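Local coordinates for MdbA protein (Corynebacterium diphtheriae, PDB 5C00) that probably catalyses disulfide bond formation in exported proteins, as a thiol-disulfide oxidoreductase of the DsbA family needed for viability, pilus assembly, toxin production and virulence, at residues Gly95-Ala103 and Ile130-Phe139; Ala44-Cys55 and Asp77-Leu88. One frame throughout, in Å; residues are numbered along the deposited sequence.

Contact 1. Residues Gly95-Ala103 and Ile130-Phe139; sequences GNSTKAGAA and IYGKWGDNDF
The F139 ring fits as a knob among N96, K99, A100 and A103 of the opposing helix. One face lies against the helix backbone. A100 CA makes an off-centre CH-pi contact there, 4.1 Å from the ring centroid. A100 CB touches F139 CE1 at 3.7 Å, and A103 CB rests on F139 CB. The indole of W134 comes edge-on to the opposite face of F139, with CE3 offset toward the rim of the ring. The indole itself is flanked by I130 CG1 and D138 CB on its two faces.

With chi1 at -175°, the N96 amide turns away from its own backbone N and reaches I130 and Y131, one through each of its atoms. OD1 meets I130 CG2 and lies at the edge of the F139 ring, 3.9 Å from CZ. ND2 approaches Y131 CD1 at the edge of the tyrosine ring, with amide and ring planes 63° apart. ND2 is also hydrogen-bonded to S54 OG. A water bridges N96 OD1 to W134 O, with a weak bond to G132 N.

K99 crosses D136 at about a right angle. Its CG lies 3.2 Å from D136 OD1, yet chi4 (72°) bends the end of the chain and NZ pairs with D94. D136 OD2 pairs with K162. A second water joins K99 O to D136 OD1. Both charged ends thus find partners outside the contact, while F139 fills the buried middle.

This is helix packing by a knob into a hole. It joins helix 96-109 to residues I130-G135 and the first turn of helix 136-145, in the helical part inserted into the thioredoxin fold of DsbA-type proteins.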
# COMPACT_ATOMS: atom_id res chain seq x y z
N GLY A 95 -15.51 4.86 -0.60
CA GLY A 95 -15.02 5.94 0.23
C GLY A 95 -13.55 6.16 0.10
O GLY A 95 -12.91 5.75 -0.83
N ASN A 96 -13.00 6.87 1.08
CA ASN A 96 -11.63 7.27 0.98
C ASN A 96 -10.72 6.05 0.91
O ASN A 96 -9.77 6.08 0.20
CB ASN A 96 -11.26 8.08 2.21
CG ASN A 96 -9.87 8.64 2.12
OD1 ASN A 96 -9.64 9.62 1.39
ND2 ASN A 96 -8.92 8.02 2.80
N SER A 97 -10.99 5.00 1.69
CA SER A 97 -10.10 3.83 1.71
C SER A 97 -10.07 3.17 0.32
O SER A 97 -9.02 2.72 -0.17
CB SER A 97 -10.58 2.81 2.78
OG SER A 97 -10.54 3.38 4.12
N THR A 98 -11.22 3.12 -0.32
CA THR A 98 -11.29 2.56 -1.68
C THR A 98 -10.64 3.46 -2.71
O THR A 98 -9.91 2.99 -3.58
CB THR A 98 -12.71 2.21 -2.11
OG1 THR A 98 -13.26 1.28 -1.17
CG2 THR A 98 -12.70 1.56 -3.55
N LYS A 99 -10.94 4.75 -2.66
CA LYS A 99 -10.32 5.70 -3.61
C LYS A 99 -8.79 5.69 -3.55
O LYS A 99 -8.09 5.59 -4.58
CB LYS A 99 -10.89 7.09 -3.41
CG LYS A 99 -12.29 7.26 -3.94
CD LYS A 99 -12.81 8.67 -3.66
CE LYS A 99 -14.12 8.91 -4.41
NZ LYS A 99 -15.25 8.15 -3.83
N ALA A 100 -8.24 5.76 -2.34
CA ALA A 100 -6.80 5.76 -2.12
C ALA A 100 -6.21 4.40 -2.51
O ALA A 100 -5.19 4.31 -3.20
CB ALA A 100 -6.53 6.06 -0.65
N GLY A 101 -6.86 3.33 -2.05
CA GLY A 101 -6.36 1.99 -2.27
C GLY A 101 -6.40 1.62 -3.74
O GLY A 101 -5.46 1.05 -4.27
N ALA A 102 -7.47 2.00 -4.43
CA ALA A 102 -7.56 1.67 -5.85
C ALA A 102 -6.62 2.55 -6.71
O ALA A 102 -6.11 2.08 -7.73
CB ALA A 102 -8.97 1.82 -6.31
N ALA A 103 -6.35 3.79 -6.29
CA ALA A 103 -5.36 4.66 -6.97
C ALA A 103 -3.95 4.06 -6.85
O ALA A 103 -3.24 3.90 -7.84
CB ALA A 103 -5.39 6.06 -6.41
N ILE A 130 -6.20 14.44 3.41
CA ILE A 130 -6.78 13.87 2.23
C ILE A 130 -8.20 13.42 2.54
O ILE A 130 -9.10 13.57 1.73
CB ILE A 130 -5.96 12.63 1.84
CG1 ILE A 130 -4.66 13.05 1.21
CG2 ILE A 130 -6.72 11.68 0.88
CD1 ILE A 130 -3.68 11.90 1.05
N TYR A 131 -8.35 12.83 3.72
CA TYR A 131 -9.54 12.07 4.08
C TYR A 131 -10.81 12.92 3.93
O TYR A 131 -11.00 13.92 4.61
CB TYR A 131 -9.40 11.57 5.53
CG TYR A 131 -10.55 10.66 5.92
CD1 TYR A 131 -10.54 9.33 5.54
CD2 TYR A 131 -11.67 11.15 6.60
CE1 TYR A 131 -11.61 8.49 5.84
CE2 TYR A 131 -12.75 10.32 6.90
CZ TYR A 131 -12.70 8.99 6.50
OH TYR A 131 -13.74 8.15 6.80
N GLY A 132 -11.69 12.50 3.04
CA GLY A 132 -12.96 13.23 2.81
C GLY A 132 -12.87 14.48 1.96
O GLY A 132 -13.89 15.18 1.76
N LYS A 133 -11.64 14.88 1.58
CA LYS A 133 -11.43 16.10 0.85
C LYS A 133 -11.04 15.80 -0.57
O LYS A 133 -11.38 16.58 -1.45
CB LYS A 133 -10.45 17.04 1.60
CG LYS A 133 -10.99 17.20 3.03
CD LYS A 133 -10.23 18.11 3.94
CE LYS A 133 -10.80 17.94 5.34
NZ LYS A 133 -10.48 16.58 5.90
N TRP A 134 -10.37 14.68 -0.81
CA TRP A 134 -9.92 14.34 -2.18
C TRP A 134 -10.92 13.43 -2.88
O TRP A 134 -11.51 12.52 -2.26
CB TRP A 134 -8.56 13.65 -2.18
CG TRP A 134 -7.40 14.55 -1.92
CD1 TRP A 134 -7.42 15.77 -1.37
CD2 TRP A 134 -6.04 14.19 -2.05
NE1 TRP A 134 -6.15 16.24 -1.23
CE2 TRP A 134 -5.28 15.28 -1.66
CE3 TRP A 134 -5.39 13.05 -2.53
CZ2 TRP A 134 -3.89 15.26 -1.65
CZ3 TRP A 134 -4.01 13.04 -2.55
CH2 TRP A 134 -3.29 14.12 -2.13
N GLY A 135 -11.09 13.66 -4.18
CA GLY A 135 -11.79 12.77 -5.06
C GLY A 135 -10.83 12.11 -5.99
O GLY A 135 -9.63 12.35 -5.92
N ASP A 136 -11.36 11.31 -6.91
CA ASP A 136 -10.52 10.55 -7.81
C ASP A 136 -9.55 11.38 -8.66
O ASP A 136 -8.45 10.94 -8.94
CB ASP A 136 -11.40 9.69 -8.72
CG ASP A 136 -12.11 8.53 -7.94
OD1 ASP A 136 -11.55 8.00 -6.94
OD2 ASP A 136 -13.26 8.18 -8.35
N ASN A 137 -9.94 12.59 -9.03
CA ASN A 137 -9.07 13.41 -9.87
C ASN A 137 -7.91 13.95 -9.04
O ASN A 137 -6.87 14.27 -9.60
CB ASN A 137 -9.84 14.53 -10.56
CG ASN A 137 -10.63 14.04 -11.75
OD1 ASN A 137 -10.10 13.46 -12.69
ND2 ASN A 137 -11.90 14.26 -11.72
N ASP A 138 -8.10 14.07 -7.71
CA ASP A 138 -7.03 14.48 -6.83
C ASP A 138 -6.03 13.37 -6.70
O ASP A 138 -4.82 13.58 -6.83
CB ASP A 138 -7.59 14.91 -5.48
CG ASP A 138 -8.58 16.06 -5.62
OD1 ASP A 138 -8.15 17.22 -5.95
OD2 ASP A 138 -9.79 15.82 -5.47
N PHE A 139 -6.50 12.16 -6.43
CA PHE A 139 -5.58 11.03 -6.39
C PHE A 139 -4.80 10.90 -7.70
O PHE A 139 -3.60 10.55 -7.72
CB PHE A 139 -6.34 9.76 -6.06
CG PHE A 139 -6.81 9.71 -4.64
CD1 PHE A 139 -5.93 9.39 -3.62
CD2 PHE A 139 -8.12 9.96 -4.30
CE1 PHE A 139 -6.34 9.35 -2.30
CE2 PHE A 139 -8.56 9.92 -2.98
CZ PHE A 139 -7.67 9.59 -1.98
O HOH W 1 -11.47 11.05 0.06
O HOH W 2 -9.12 6.75 -6.84

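Contact 2. Residues Ala44-Cys55 and Asp77-Leu88; sequences AKKIDFYEDFSC and DIVVNLRILNFL
I47 CG1 packs on I78 CB and on V80 CG2, the latter at 4.1 Å, along the apolar face of two neighbouring parallel strands. Next along this face, F49 CB packs on V80 CG1. E51 continues the row. Its CG lies between the backbone N and the carbonyl carbon (chi1 60°), and the extended chain runs beside I84, with CG 3.5 Å from I84 CD1. OE1 forms a salt bridge with R120, which gives the buried carboxylate a charged partner.

Backbone bonds hold the strands from K45 to L85. I47 O accepts from both N81 N and N81 ND2, which arrive from opposite faces of its plane.

The other face is more polar. R83 lies alongside Y50, with CB over the ring face, 4.0 Å from the centroid. R83 NE bonds D48 OD1 at 2.9 Å, nearly straight (168°). The oxygen lies in the guanidinium plane, but the nitrogen comes from above the carboxylate plane. A water links D48 OD1 to R83 NH2; N172 and D30 hold the guanidinium further.

At the strand ends, D52 OD2 accepts from L88 N at 3.1 Å. OD1 accepts from S54 N in an Asx turn and probably also bonds S97 OG. Both carboxylate oxygens are therefore engaged, which fixes the turn leading to C55, the first cysteine of a probable thioredoxin-type CxxC.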
# COMPACT_ATOMS: atom_id res chain seq x y z
N ALA A 44 13.51 -16.38 2.10
CA ALA A 44 13.08 -15.12 2.68
C ALA A 44 11.80 -15.36 3.47
O ALA A 44 10.98 -16.18 3.10
CB ALA A 44 12.83 -14.11 1.57
N LYS A 45 11.58 -14.61 4.54
CA LYS A 45 10.33 -14.74 5.28
C LYS A 45 9.20 -14.04 4.53
O LYS A 45 9.42 -12.97 3.98
CB LYS A 45 10.51 -14.22 6.70
CG LYS A 45 11.54 -15.05 7.49
CD LYS A 45 11.21 -15.17 8.96
CE LYS A 45 11.76 -16.45 9.59
NZ LYS A 45 13.16 -16.73 9.16
N LYS A 46 8.04 -14.69 4.44
CA LYS A 46 6.88 -14.12 3.77
C LYS A 46 6.06 -13.30 4.75
O LYS A 46 5.63 -13.81 5.77
CB LYS A 46 6.02 -15.21 3.16
CG LYS A 46 6.70 -15.86 1.97
CD LYS A 46 6.12 -17.23 1.67
CE LYS A 46 7.11 -18.13 0.93
NZ LYS A 46 6.78 -19.56 1.18
N ILE A 47 5.80 -12.05 4.43
CA ILE A 47 5.11 -11.17 5.35
C ILE A 47 3.75 -10.93 4.75
O ILE A 47 3.64 -10.71 3.55
CB ILE A 47 5.85 -9.85 5.52
CG1 ILE A 47 7.32 -10.08 5.84
CG2 ILE A 47 5.17 -8.96 6.53
CD1 ILE A 47 7.58 -10.75 7.15
N ASP A 48 2.72 -10.99 5.56
CA ASP A 48 1.42 -10.47 5.17
C ASP A 48 1.17 -9.26 6.02
O ASP A 48 1.14 -9.34 7.24
CB ASP A 48 0.34 -11.52 5.35
CG ASP A 48 0.51 -12.70 4.41
OD1 ASP A 48 0.43 -12.51 3.19
OD2 ASP A 48 0.72 -13.84 4.91
N PHE A 49 1.10 -8.11 5.34
CA PHE A 49 0.98 -6.84 6.03
C PHE A 49 -0.33 -6.25 5.58
O PHE A 49 -0.52 -5.90 4.42
CB PHE A 49 2.18 -5.98 5.66
CG PHE A 49 2.27 -4.66 6.38
CD1 PHE A 49 1.43 -4.30 7.43
CD2 PHE A 49 3.25 -3.76 5.98
CE1 PHE A 49 1.55 -3.08 8.05
CE2 PHE A 49 3.38 -2.53 6.60
CZ PHE A 49 2.53 -2.19 7.63
N TYR A 50 -1.25 -6.13 6.53
CA TYR A 50 -2.61 -5.65 6.28
C TYR A 50 -2.70 -4.18 6.67
O TYR A 50 -2.33 -3.82 7.78
CB TYR A 50 -3.62 -6.46 7.05
CG TYR A 50 -3.72 -7.92 6.64
CD1 TYR A 50 -2.85 -8.87 7.17
CD2 TYR A 50 -4.70 -8.35 5.73
CE1 TYR A 50 -2.92 -10.21 6.80
CE2 TYR A 50 -4.81 -9.69 5.38
CZ TYR A 50 -3.90 -10.60 5.89
OH TYR A 50 -4.05 -11.93 5.56
N GLU A 51 -3.18 -3.36 5.76
CA GLU A 51 -3.37 -1.96 6.08
C GLU A 51 -4.55 -1.41 5.32
O GLU A 51 -5.07 -2.02 4.37
CB GLU A 51 -2.08 -1.12 5.87
CG GLU A 51 -1.54 -1.12 4.51
CD GLU A 51 -0.11 -0.48 4.32
OE1 GLU A 51 0.32 -0.52 3.18
OE2 GLU A 51 0.58 -0.00 5.27
N ASP A 52 -4.97 -0.24 5.77
CA ASP A 52 -6.10 0.51 5.14
C ASP A 52 -5.63 1.98 5.03
O ASP A 52 -5.09 2.54 5.99
CB ASP A 52 -7.34 0.27 6.00
CG ASP A 52 -8.61 0.98 5.49
OD1 ASP A 52 -8.59 2.20 5.22
OD2 ASP A 52 -9.66 0.31 5.43
N PHE A 53 -5.84 2.60 3.88
CA PHE A 53 -5.38 3.99 3.68
C PHE A 53 -6.12 5.05 4.54
O PHE A 53 -5.68 6.20 4.58
CB PHE A 53 -5.44 4.37 2.24
CG PHE A 53 -4.25 3.87 1.44
CD1 PHE A 53 -3.04 4.57 1.50
CD2 PHE A 53 -4.35 2.74 0.63
CE1 PHE A 53 -1.95 4.16 0.78
CE2 PHE A 53 -3.23 2.32 -0.06
CZ PHE A 53 -2.05 3.02 -0.02
N SER A 54 -7.19 4.68 5.25
CA SER A 54 -7.83 5.62 6.16
C SER A 54 -7.48 5.36 7.62
O SER A 54 -8.05 5.98 8.51
CB SER A 54 -9.34 5.61 5.99
OG SER A 54 -9.65 5.92 4.64
N CYS A 55 -6.57 4.44 7.86
CA CYS A 55 -6.22 4.01 9.21
C CYS A 55 -5.06 4.83 9.81
O CYS A 55 -3.94 4.75 9.32
CB CYS A 55 -5.89 2.53 9.13
SG CYS A 55 -5.22 1.84 10.63
N ASP A 77 15.80 -10.44 2.45
CA ASP A 77 15.47 -11.18 3.68
C ASP A 77 13.98 -11.39 3.91
O ASP A 77 13.58 -12.33 4.64
CB ASP A 77 16.03 -10.45 4.91
CG ASP A 77 17.57 -10.47 4.96
OD1 ASP A 77 18.16 -11.49 4.55
OD2 ASP A 77 18.18 -9.45 5.39
N ILE A 78 13.15 -10.48 3.40
CA ILE A 78 11.71 -10.63 3.45
C ILE A 78 11.07 -10.34 2.12
O ILE A 78 11.62 -9.59 1.32
CB ILE A 78 11.09 -9.72 4.51
CG1 ILE A 78 11.30 -8.24 4.23
CG2 ILE A 78 11.69 -10.06 5.85
CD1 ILE A 78 10.58 -7.36 5.21
N VAL A 79 9.94 -10.99 1.88
CA VAL A 79 9.05 -10.67 0.78
C VAL A 79 7.75 -10.18 1.39
O VAL A 79 7.18 -10.87 2.21
CB VAL A 79 8.84 -11.91 -0.09
CG1 VAL A 79 7.76 -11.66 -1.15
CG2 VAL A 79 10.16 -12.23 -0.77
N VAL A 80 7.33 -8.96 1.06
CA VAL A 80 6.17 -8.36 1.72
C VAL A 80 4.91 -8.36 0.86
O VAL A 80 4.85 -7.75 -0.23
CB VAL A 80 6.45 -6.92 2.23
CG1 VAL A 80 5.21 -6.41 2.94
CG2 VAL A 80 7.62 -6.93 3.20
N ASN A 81 3.92 -9.08 1.34
CA ASN A 81 2.63 -9.02 0.72
C ASN A 81 1.79 -7.94 1.38
O ASN A 81 1.25 -8.16 2.45
CB ASN A 81 1.93 -10.37 0.83
CG ASN A 81 2.75 -11.47 0.22
OD1 ASN A 81 2.72 -11.68 -0.97
ND2 ASN A 81 3.52 -12.16 1.04
N LEU A 82 1.62 -6.83 0.67
CA LEU A 82 0.79 -5.74 1.12
C LEU A 82 -0.65 -6.09 0.75
O LEU A 82 -0.98 -6.24 -0.45
CB LEU A 82 1.19 -4.40 0.51
CG LEU A 82 2.56 -3.87 0.92
CD1 LEU A 82 2.88 -2.68 0.03
CD2 LEU A 82 2.58 -3.48 2.37
N ARG A 83 -1.45 -6.34 1.78
CA ARG A 83 -2.83 -6.77 1.67
C ARG A 83 -3.72 -5.63 2.13
O ARG A 83 -3.94 -5.41 3.34
CB ARG A 83 -3.04 -8.03 2.49
CG ARG A 83 -2.26 -9.23 1.90
CD ARG A 83 -2.68 -10.60 2.47
NE ARG A 83 -1.97 -11.64 1.74
CZ ARG A 83 -2.31 -12.08 0.53
NH1 ARG A 83 -3.36 -11.62 -0.10
NH2 ARG A 83 -1.54 -12.98 -0.07
N ILE A 84 -4.15 -4.86 1.13
CA ILE A 84 -4.89 -3.66 1.40
C ILE A 84 -6.38 -3.88 1.59
O ILE A 84 -7.06 -4.60 0.85
CB ILE A 84 -4.64 -2.56 0.32
CG1 ILE A 84 -3.14 -2.40 0.01
CG2 ILE A 84 -5.24 -1.25 0.80
CD1 ILE A 84 -2.27 -2.20 1.21
N LEU A 85 -6.89 -3.26 2.65
CA LEU A 85 -8.26 -3.39 3.05
C LEU A 85 -9.03 -2.09 2.79
O LEU A 85 -8.43 -1.04 2.59
CB LEU A 85 -8.31 -3.71 4.54
CG LEU A 85 -7.56 -4.95 5.02
CD1 LEU A 85 -7.49 -4.96 6.50
CD2 LEU A 85 -8.24 -6.22 4.51
N ASN A 86 -10.37 -2.15 2.81
CA ASN A 86 -11.21 -0.96 2.76
C ASN A 86 -12.32 -0.98 3.83
O ASN A 86 -13.37 -0.35 3.69
CB ASN A 86 -11.79 -0.70 1.36
CG ASN A 86 -12.79 -1.74 0.93
OD1 ASN A 86 -13.01 -2.68 1.66
ND2 ASN A 86 -13.37 -1.60 -0.30
N PHE A 87 -12.07 -1.71 4.91
CA PHE A 87 -13.06 -1.90 5.99
C PHE A 87 -13.43 -0.59 6.66
O PHE A 87 -14.55 -0.43 7.17
CB PHE A 87 -12.54 -2.96 7.01
CG PHE A 87 -11.46 -2.48 7.93
CD1 PHE A 87 -10.15 -2.41 7.53
CD2 PHE A 87 -11.76 -2.16 9.25
CE1 PHE A 87 -9.16 -1.96 8.38
CE2 PHE A 87 -10.78 -1.71 10.12
CZ PHE A 87 -9.48 -1.60 9.71
N LEU A 88 -12.50 0.38 6.68
CA LEU A 88 -12.82 1.68 7.25
C LEU A 88 -13.83 2.52 6.48
O LEU A 88 -14.34 3.53 6.99
CB LEU A 88 -11.54 2.47 7.56
CG LEU A 88 -10.67 1.83 8.65
CD1 LEU A 88 -9.38 2.63 8.79
CD2 LEU A 88 -11.38 1.77 9.99
O HOH W 3 0.37 -14.43 1.55
O HOH W 4 -7.34 1.45 1.75

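Overall arrangement
Contact 2 comes first along the chain and closes before contact 1 opens. It pairs strands 45-52 and 78-85, joined through helix 56-74 in a beta-alpha-beta unit, inside the mixed sheet. Contact 1 joins helices 96-109 and 136-145, with helices 113-125 and 127-130 between them in sequence. The two centres lie about 19 Å apart, but the contacts touch where strand 45-52 ends. There S97 OG lies 2.7 Å from S54 OG, probably hydrogen-bonded to it, and A100 packs on F53. The helical part is thus joined to the sheet just before the probable CxxC site of this oxidoreductase.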